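PDB 4DWD: mandelate racemase/muconate lactonizing enzyme, C-terminal domain protein from Paracoccus denitrificans, which binds magnesium and, as a member of the enolase superfamily, may have hydro-lyase activity. Local coordinates for residues V172-D177 and I208-A213; Y202-A207 and A238-I243; Y252-L257 and A285-A290; G280-A285 and I310-T315. All coordinates share one frame; numbering follows the deposited sequence.

Interaction 1. Residues V172-D177 and I208-A213; sequences VDIPGD and IRVGRA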
# COMPACT_ATOMS: atom_id res chain seq x y z
N VAL B 172 26.02 -13.24 -16.56
CA VAL B 172 27.03 -13.91 -17.40
C VAL B 172 27.84 -14.98 -16.67
O VAL B 172 28.05 -16.08 -17.18
CB VAL B 172 27.96 -12.87 -18.06
CG1 VAL B 172 29.18 -13.54 -18.70
CG2 VAL B 172 27.18 -12.06 -19.10
N ASP B 173 28.32 -14.66 -15.47
CA ASP B 173 29.25 -15.55 -14.79
C ASP B 173 29.20 -15.32 -13.29
O ASP B 173 30.18 -14.90 -12.67
CB ASP B 173 30.68 -15.34 -15.32
CG ASP B 173 31.69 -16.27 -14.65
OD1 ASP B 173 31.29 -17.32 -14.09
OD2 ASP B 173 32.90 -15.94 -14.69
N ILE B 174 28.04 -15.61 -12.71
CA ILE B 174 27.84 -15.39 -11.27
C ILE B 174 28.87 -16.15 -10.39
O ILE B 174 29.43 -15.55 -9.47
CB ILE B 174 26.37 -15.65 -10.87
CG1 ILE B 174 25.48 -14.51 -11.38
CG2 ILE B 174 26.24 -15.80 -9.35
CD1 ILE B 174 24.00 -14.84 -11.39
N PRO B 175 29.14 -17.45 -10.67
CA PRO B 175 30.16 -18.14 -9.86
C PRO B 175 31.54 -17.48 -9.94
O PRO B 175 32.22 -17.33 -8.91
CB PRO B 175 30.19 -19.55 -10.46
CG PRO B 175 28.85 -19.73 -11.08
CD PRO B 175 28.48 -18.37 -11.61
N GLY B 176 31.95 -17.07 -11.13
CA GLY B 176 33.24 -16.40 -11.32
C GLY B 176 33.28 -15.05 -10.63
O GLY B 176 34.30 -14.66 -10.06
N ASP B 177 32.15 -14.34 -10.65
CA ASP B 177 32.08 -13.03 -10.01
C ASP B 177 32.27 -13.17 -8.50
O ASP B 177 33.01 -12.41 -7.87
CB ASP B 177 30.73 -12.36 -10.29
CG ASP B 177 30.52 -12.02 -11.76
OD1 ASP B 177 31.47 -12.11 -12.57
OD2 ASP B 177 29.37 -11.67 -12.09
N ILE B 208 20.07 -10.89 -6.19
CA ILE B 208 19.84 -11.45 -4.86
C ILE B 208 20.92 -12.50 -4.55
O ILE B 208 21.52 -12.50 -3.47
CB ILE B 208 18.43 -12.09 -4.74
CG1 ILE B 208 17.32 -11.05 -4.96
CG2 ILE B 208 18.23 -12.78 -3.39
CD1 ILE B 208 17.39 -9.88 -4.00
N ARG B 209 21.17 -13.38 -5.51
CA ARG B 209 22.17 -14.44 -5.34
C ARG B 209 23.58 -13.87 -5.08
O ARG B 209 24.26 -14.26 -4.12
CB ARG B 209 22.16 -15.36 -6.56
CG ARG B 209 23.05 -16.58 -6.44
CD ARG B 209 22.94 -17.44 -7.70
NE ARG B 209 23.60 -18.73 -7.55
CZ ARG B 209 23.01 -19.85 -7.13
NH1 ARG B 209 23.73 -20.95 -7.04
NH2 ARG B 209 21.72 -19.89 -6.82
N VAL B 210 24.01 -12.93 -5.91
CA VAL B 210 25.30 -12.28 -5.69
C VAL B 210 25.31 -11.49 -4.37
O VAL B 210 26.28 -11.58 -3.61
CB VAL B 210 25.67 -11.38 -6.89
CG1 VAL B 210 26.94 -10.58 -6.61
CG2 VAL B 210 25.87 -12.26 -8.11
N GLY B 211 24.24 -10.74 -4.10
CA GLY B 211 24.11 -10.02 -2.83
C GLY B 211 24.33 -10.88 -1.61
O GLY B 211 25.06 -10.48 -0.69
N ARG B 212 23.71 -12.06 -1.57
CA ARG B 212 23.89 -12.96 -0.42
C ARG B 212 25.33 -13.42 -0.30
O ARG B 212 25.87 -13.50 0.81
CB ARG B 212 22.95 -14.16 -0.49
CG ARG B 212 21.48 -13.79 -0.35
CD ARG B 212 21.20 -12.94 0.89
NE ARG B 212 19.75 -12.82 1.07
CZ ARG B 212 19.15 -11.91 1.83
NH1 ARG B 212 19.86 -11.02 2.52
NH2 ARG B 212 17.82 -11.93 1.91
N ALA B 213 25.97 -13.71 -1.43
CA ALA B 213 27.38 -14.09 -1.41
C ALA B 213 28.27 -12.94 -0.92
O ALA B 213 29.23 -13.16 -0.16
CB ALA B 213 27.82 -14.58 -2.78
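I174 reaches from the first turn of helix 174-188 to V210 and R209 on helix 204-216, and its CG2 methyl does most of the touching. That methyl meets V210 CG2 at 3.8 Å. I174 CG1 touches the same V210 CG2 at 4.0 Å, so one valine methyl sits against both branches of the isoleucine. With chi1 at -73°, CG2 of I174 stands opposite the backbone N and also comes within 4.0 Å of R209 CD. It approaches the guanidinium at its edge, near the plane, and leaves the broad faces alone.

R209 runs extended from CG to NE, which carries its charged end past I174 to a neighbouring subunit, where NH1 and NH2 bond to the carbonyls of G218 and Y219. The start of helix 174-188 is fixed by D173 at the N-cap: its OD1 takes the G176 N-H at 3.0 Å, the donor lying well above the carboxylate plane. One turn on, D177 OD2 bonds to the hydroxyl of Y202, whose side chain I174 and V210 both touch.

No hydrogen bond crosses between the two segments. Their contact is made by methyl and methylene groups, and the polar tie, D177 to Y202, lies beside it; R209 uses its aliphatic stem for the fold and probably spends its charge on the backbone carbonyls of the subunit interface.

Interaction 2. Residues Y202-A207 and A238-I243; sequences YSVGGA and AQRLDI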
# COMPACT_ATOMS: atom_id res chain seq x y z
N TYR B 202 23.08 -7.81 -13.59
CA TYR B 202 22.26 -8.94 -13.11
C TYR B 202 20.77 -8.75 -13.25
O TYR B 202 20.25 -7.63 -13.28
CB TYR B 202 22.54 -9.25 -11.63
CG TYR B 202 24.00 -9.48 -11.32
CD1 TYR B 202 24.72 -10.50 -11.95
CD2 TYR B 202 24.65 -8.70 -10.40
CE1 TYR B 202 26.06 -10.71 -11.67
CE2 TYR B 202 26.00 -8.90 -10.09
CZ TYR B 202 26.69 -9.91 -10.74
OH TYR B 202 28.02 -10.09 -10.46
N SER B 203 20.09 -9.89 -13.33
CA SER B 203 18.64 -9.93 -13.17
C SER B 203 18.32 -9.71 -11.69
O SER B 203 19.22 -9.71 -10.85
CB SER B 203 18.14 -11.31 -13.58
OG SER B 203 18.72 -12.33 -12.77
N VAL B 204 17.04 -9.52 -11.36
CA VAL B 204 16.69 -9.44 -9.94
C VAL B 204 17.16 -10.70 -9.17
O VAL B 204 17.80 -10.59 -8.12
CB VAL B 204 15.17 -9.25 -9.75
CG1 VAL B 204 14.77 -9.41 -8.29
CG2 VAL B 204 14.76 -7.87 -10.26
N GLY B 205 16.89 -11.88 -9.72
CA GLY B 205 17.29 -13.12 -9.06
C GLY B 205 18.80 -13.25 -8.96
O GLY B 205 19.33 -13.68 -7.93
N GLY B 206 19.51 -12.90 -10.03
CA GLY B 206 20.97 -12.95 -10.01
C GLY B 206 21.53 -11.99 -8.98
O GLY B 206 22.53 -12.29 -8.31
N ALA B 207 20.93 -10.81 -8.89
CA ALA B 207 21.35 -9.79 -7.93
C ALA B 207 21.19 -10.24 -6.49
O ALA B 207 22.05 -10.00 -5.66
CB ALA B 207 20.59 -8.49 -8.15
N ALA B 238 17.20 -3.60 -3.26
CA ALA B 238 17.72 -2.88 -2.09
C ALA B 238 16.99 -3.27 -0.80
O ALA B 238 17.62 -3.46 0.24
CB ALA B 238 17.63 -1.37 -2.33
N GLN B 239 15.67 -3.40 -0.86
CA GLN B 239 14.92 -3.72 0.34
C GLN B 239 14.99 -5.19 0.72
O GLN B 239 14.84 -5.52 1.88
CB GLN B 239 13.47 -3.27 0.21
CG GLN B 239 13.32 -1.75 0.24
CD GLN B 239 13.68 -1.15 1.58
OE1 GLN B 239 13.26 -1.64 2.64
NE2 GLN B 239 14.48 -0.09 1.55
N ARG B 240 15.23 -6.05 -0.27
CA ARG B 240 15.28 -7.50 -0.02
C ARG B 240 16.60 -7.93 0.62
O ARG B 240 16.62 -8.87 1.39
CB ARG B 240 15.00 -8.29 -1.30
CG ARG B 240 13.52 -8.28 -1.66
CD ARG B 240 13.22 -8.85 -3.03
NE ARG B 240 13.35 -10.30 -3.02
CZ ARG B 240 13.08 -11.08 -4.05
NH1 ARG B 240 12.67 -10.55 -5.20
NH2 ARG B 240 13.23 -12.39 -3.93
N LEU B 241 17.68 -7.23 0.30
CA LEU B 241 19.02 -7.57 0.80
C LEU B 241 19.37 -6.85 2.09
O LEU B 241 18.69 -5.88 2.48
CB LEU B 241 20.07 -7.26 -0.27
CG LEU B 241 20.03 -8.16 -1.50
CD1 LEU B 241 21.05 -7.61 -2.48
CD2 LEU B 241 20.39 -9.60 -1.13
N ASP B 242 20.43 -7.32 2.75
CA ASP B 242 21.00 -6.64 3.91
C ASP B 242 22.13 -5.71 3.48
O ASP B 242 22.23 -4.58 3.98
CB ASP B 242 21.52 -7.65 4.94
CG ASP B 242 20.42 -8.43 5.62
OD1 ASP B 242 19.24 -7.99 5.62
OD2 ASP B 242 20.75 -9.50 6.17
N ILE B 243 22.99 -6.18 2.59
CA ILE B 243 24.08 -5.33 2.06
C ILE B 243 23.44 -4.08 1.43
O ILE B 243 22.39 -4.17 0.81
CB ILE B 243 24.98 -6.07 1.05
CG1 ILE B 243 26.17 -5.18 0.62
CG2 ILE B 243 24.19 -6.56 -0.17
CD1 ILE B 243 27.27 -5.95 -0.10
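On the outer helical layer of the barrel domain, helix 204-216 meets the end of helix 231-240 through two pairs, V204 with R240 and A207 with L241. V204 CG1 lies 3.9 Å from R240 NH1, the side chains crossing at about a right angle. In R240 the bend at chi3 (74°) turns the guanidinium so that NH1 is the atom that reaches the valine. The charge is answered elsewhere: NH1 forms a salt bridge with E236 one turn earlier, and NH2 bonds to L241 O of a neighbouring subunit.

The second pair is looser. L241 CD1 comes to 4.1 Å from the backbone A207 O, a methyl resting on a carbonyl. L241 is the first residue to leave helical geometry, so the chain turns off toward strand 244-246 just where its side chain is buried.

S203 caps the other helix, its OG accepting from G206 N at 2.9 Å in a fairly straight bond (158°); D171 OD2 is a further partner of the same OG. Consecutive helices lying side by side, with strand 221-223 between them in sequence, are typical of the (beta/alpha) barrel of enolase-superfamily C-terminal domains.

Interaction 3. Residues Y252-L257 and A285-A290; sequences YTLQAL and AALAHA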
# COMPACT_ATOMS: atom_id res chain seq x y z
N TYR B 252 19.40 11.46 -13.43
CA TYR B 252 19.82 12.75 -13.98
C TYR B 252 18.97 13.94 -13.58
O TYR B 252 19.28 15.05 -13.98
CB TYR B 252 19.93 12.68 -15.51
CG TYR B 252 20.81 11.55 -16.01
CD1 TYR B 252 22.20 11.71 -16.10
CD2 TYR B 252 20.25 10.33 -16.41
CE1 TYR B 252 23.01 10.69 -16.56
CE2 TYR B 252 21.06 9.30 -16.89
CZ TYR B 252 22.43 9.49 -16.97
OH TYR B 252 23.28 8.48 -17.41
N THR B 253 17.90 13.70 -12.83
CA THR B 253 17.08 14.81 -12.33
C THR B 253 16.78 14.62 -10.86
O THR B 253 16.82 13.50 -10.33
CB THR B 253 15.72 14.94 -13.07
OG1 THR B 253 14.91 13.80 -12.75
CG2 THR B 253 15.91 15.04 -14.60
N LEU B 254 16.43 15.73 -10.21
CA LEU B 254 16.06 15.71 -8.81
C LEU B 254 14.81 14.86 -8.58
O LEU B 254 14.72 14.14 -7.60
CB LEU B 254 15.82 17.15 -8.34
CG LEU B 254 15.54 17.37 -6.85
CD1 LEU B 254 16.77 17.05 -6.02
CD2 LEU B 254 15.07 18.80 -6.61
N GLN B 255 13.87 14.92 -9.53
CA GLN B 255 12.62 14.16 -9.40
C GLN B 255 12.86 12.67 -9.61
O GLN B 255 12.27 11.85 -8.91
CB GLN B 255 11.55 14.68 -10.37
CG GLN B 255 11.10 16.10 -10.08
CD GLN B 255 12.10 17.13 -10.53
OE1 GLN B 255 12.88 16.88 -11.45
NE2 GLN B 255 12.10 18.29 -9.88
N ALA B 256 13.71 12.30 -10.57
CA ALA B 256 14.07 10.90 -10.73
C ALA B 256 14.86 10.41 -9.52
O ALA B 256 14.74 9.24 -9.15
CB ALA B 256 14.84 10.64 -12.03
N LEU B 257 15.65 11.27 -8.87
CA LEU B 257 16.33 10.84 -7.64
C LEU B 257 15.31 10.57 -6.55
O LEU B 257 15.44 9.61 -5.80
CB LEU B 257 17.38 11.86 -7.19
CG LEU B 257 18.38 11.35 -6.16
CD1 LEU B 257 19.19 10.23 -6.79
CD2 LEU B 257 19.28 12.48 -5.69
N ALA B 285 21.73 16.51 -2.22
CA ALA B 285 22.16 16.22 -0.85
C ALA B 285 21.03 16.53 0.14
O ALA B 285 20.77 15.75 1.04
CB ALA B 285 23.42 17.01 -0.51
N ALA B 286 20.34 17.64 -0.08
CA ALA B 286 19.22 18.02 0.78
C ALA B 286 18.11 16.99 0.68
O ALA B 286 17.52 16.62 1.70
CB ALA B 286 18.69 19.39 0.38
N LEU B 287 17.82 16.54 -0.54
CA LEU B 287 16.78 15.52 -0.72
C LEU B 287 17.17 14.24 0.03
O LEU B 287 16.32 13.62 0.68
CB LEU B 287 16.57 15.23 -2.21
CG LEU B 287 15.54 14.15 -2.55
CD1 LEU B 287 14.12 14.61 -2.20
CD2 LEU B 287 15.64 13.79 -4.03
N ALA B 288 18.44 13.83 -0.08
CA ALA B 288 18.90 12.64 0.63
C ALA B 288 18.74 12.80 2.13
O ALA B 288 18.30 11.87 2.83
CB ALA B 288 20.35 12.33 0.28
N HIS B 289 19.09 13.98 2.65
CA HIS B 289 18.96 14.27 4.09
C HIS B 289 17.51 14.25 4.54
O HIS B 289 17.19 13.78 5.62
CB HIS B 289 19.63 15.59 4.44
CG HIS B 289 19.77 15.84 5.92
ND1 HIS B 289 20.34 14.95 6.75
CD2 HIS B 289 19.39 16.93 6.71
CE1 HIS B 289 20.32 15.43 8.01
NE2 HIS B 289 19.74 16.64 7.99
N ALA B 290 16.62 14.76 3.69
CA ALA B 290 15.19 14.75 3.99
C ALA B 290 14.66 13.33 4.17
O ALA B 290 13.75 13.12 4.96
CB ALA B 290 14.41 15.46 2.89
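The backbones of helices 254-263 and 277-291 approach at L254 and L287, whose CA atoms stand 8.1 Å apart, a spacing bridged by leucine side chains. L287 is the centre of the contact, and its CD2 methyl makes every close approach. CD2 lies 3.7 Å from the carbonyl oxygen L254 O, 4.0 Å from L254 CD1 and 4.1 Å from L257 CB. One methyl is thus wedged against the first turn of helix 254-263, touching a backbone oxygen as well as two side chains. With chi1 at 178°, L287 projects its CG away from its own backbone N, which brings the isobutyl end across to the facing helix; the side chains of L254 and L287 cross at a slant.

L287 also touches K258 and I261, so it fits as a knob into the hole formed by L254, L257, K258 and I261. L254 and L257 lean on C284 as well, one turn before L287. The start of their helix is secured by T253 at the N-cap, where OG1 accepts the A256 N-H at 2.9 Å and 160°.

A neighbouring subunit closes over this place: L254 packs on its A286, L287 on its A290, and Q255 NE2 bonds to its H289 O. On the inner side, A285 and A288 of helix 277-291 rest on F295 of strand 294-295. These are successive helices packed side by side outside the strands, as in the (beta/alpha)-barrel domain of the enolase superfamily.

Interaction 4. Residues G280-A285 and I310-T315; sequences GMMQCA and IHVLST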
# COMPACT_ATOMS: atom_id res chain seq x y z
N GLY B 280 22.96 21.76 -8.29
CA GLY B 280 22.05 20.62 -8.27
C GLY B 280 22.46 19.54 -7.29
O GLY B 280 21.60 18.90 -6.67
N MSE B 281 23.77 19.33 -7.14
CA MSE B 281 24.25 18.31 -6.21
C MSE B 281 23.92 18.70 -4.78
O MSE B 281 23.60 17.83 -3.96
CB MSE B 281 25.72 17.99 -6.43
CG MSE B 281 25.88 17.24 -7.77
SE MSE B 281 25.29 15.36 -7.65
CE MSE B 281 26.78 14.73 -6.57
N MSE B 282 23.96 19.99 -4.47
CA MSE B 282 23.56 20.45 -3.14
C MSE B 282 22.08 20.19 -2.90
O MSE B 282 21.69 19.80 -1.81
CB MSE B 282 23.92 21.92 -2.88
CG MSE B 282 25.43 22.19 -2.89
SE MSE B 282 26.36 21.39 -1.34
CE MSE B 282 25.72 22.61 0.04
N GLN B 283 21.26 20.38 -3.93
CA GLN B 283 19.83 20.05 -3.81
C GLN B 283 19.62 18.55 -3.62
O GLN B 283 18.76 18.14 -2.84
CB GLN B 283 19.05 20.52 -5.04
CG GLN B 283 19.02 22.04 -5.17
CD GLN B 283 18.61 22.52 -6.54
OE1 GLN B 283 18.42 21.73 -7.47
NE2 GLN B 283 18.47 23.83 -6.68
N CYS B 284 20.39 17.74 -4.34
CA CYS B 284 20.29 16.30 -4.17
C CYS B 284 20.70 15.87 -2.76
O CYS B 284 20.07 14.97 -2.18
CB CYS B 284 21.15 15.57 -5.20
SG CYS B 284 20.53 15.68 -6.90
N ALA B 285 21.73 16.51 -2.22
CA ALA B 285 22.16 16.22 -0.85
C ALA B 285 21.03 16.53 0.14
O ALA B 285 20.77 15.75 1.04
CB ALA B 285 23.42 17.01 -0.51
N ILE B 310 34.71 17.32 -4.60
CA ILE B 310 35.24 17.49 -3.23
C ILE B 310 34.80 18.79 -2.54
O ILE B 310 34.62 18.81 -1.32
CB ILE B 310 36.77 17.24 -3.12
CG1 ILE B 310 37.57 18.30 -3.89
CG2 ILE B 310 37.11 15.81 -3.53
CD1 ILE B 310 39.07 18.23 -3.65
N HIS B 311 34.58 19.88 -3.28
CA HIS B 311 33.97 21.05 -2.64
C HIS B 311 32.62 20.70 -2.05
O HIS B 311 32.32 21.05 -0.91
CB HIS B 311 33.86 22.23 -3.59
CG HIS B 311 35.15 23.00 -3.76
ND1 HIS B 311 35.50 24.01 -2.94
CD2 HIS B 311 36.18 22.88 -4.69
CE1 HIS B 311 36.70 24.51 -3.32
NE2 HIS B 311 37.11 23.82 -4.40
N VAL B 312 31.78 20.03 -2.83
CA VAL B 312 30.46 19.64 -2.33
C VAL B 312 30.58 18.65 -1.17
O VAL B 312 29.93 18.82 -0.15
CB VAL B 312 29.57 19.07 -3.45
CG1 VAL B 312 28.35 18.33 -2.90
CG2 VAL B 312 29.14 20.18 -4.40
N LEU B 313 31.42 17.64 -1.30
CA LEU B 313 31.53 16.64 -0.22
C LEU B 313 32.12 17.17 1.08
O LEU B 313 31.83 16.64 2.16
CB LEU B 313 32.24 15.37 -0.70
CG LEU B 313 31.34 14.57 -1.66
CD1 LEU B 313 32.13 13.46 -2.35
CD2 LEU B 313 30.13 13.99 -0.94
N SER B 314 32.93 18.22 0.99
CA SER B 314 33.46 18.85 2.20
C SER B 314 32.34 19.41 3.07
O SER B 314 32.52 19.55 4.29
CB SER B 314 34.48 19.95 1.85
OG SER B 314 33.86 21.14 1.39
N THR B 315 31.19 19.71 2.45
CA THR B 315 30.04 20.32 3.15
C THR B 315 29.06 19.29 3.73
O THR B 315 28.12 19.67 4.43
CB THR B 315 29.21 21.26 2.23
OG1 THR B 315 28.38 20.50 1.34
CG2 THR B 315 30.10 22.24 1.45
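M282 of helix 277-291 lies over V312 of helix 304-314 and over T315, a turn further along the chain, joining two successive outer helices of the barrel domain. Its backbone comes nearest to V312, with 7.0 Å between their CA atoms. M282 is refined as selenomethionine, and its chain is bent at chi2 (-69°) and chi3 (-72°). Although its CB does not aim at the facing helix, these bends fold SE and CE back onto it.

SE sits 4.0 Å from V312 CG1, the two side chains sliding past each other in opposite directions. V312 CG1 also lies 4.4 Å from CB of the second selenomethionine of this segment, M281. M281 in turn packs on F295 and P297.

T315 takes the other flank. SE of M282 is 3.5 Å from T315 OG1, and CE is almost as near. The hydroxyl is not idle against this apolar neighbour: it donates its proton to V312 O. With an alanine here, V312 O would probably lose that bond and the end of M282 would be left without its lateral stop, more able to turn. T315 OG1 lies 2.7 Å from V312 O, in the plane of that carbonyl, and T315 N bonds to the same oxygen at 3.0 Å.

How the interactions relate
The four contacts form two pairs on the barrel domain. Interactions 1 and 2 share helix 204-216, have centres 10 Å apart, and touch where V210 CG2 meets Y202 CZ at 3.6 Å. Interactions 3 and 4 share helix 277-291 and A285, with centres 11 Å apart; L257 CD2 lies 3.6 Å from C284 SG. Between the pairs there is no touch: interactions 2 and 3 are about 12 Å apart at their nearest atoms. D197, E223 and E249 bind calcium in a structure of this protein, though none is modelled on this chain; V210 is about 10 Å from D197, and L257 about 9 Å from E249, between side chains. Bound magnesium ions lie about 8 Å from the R240 side chain and 10 Å from that of L257.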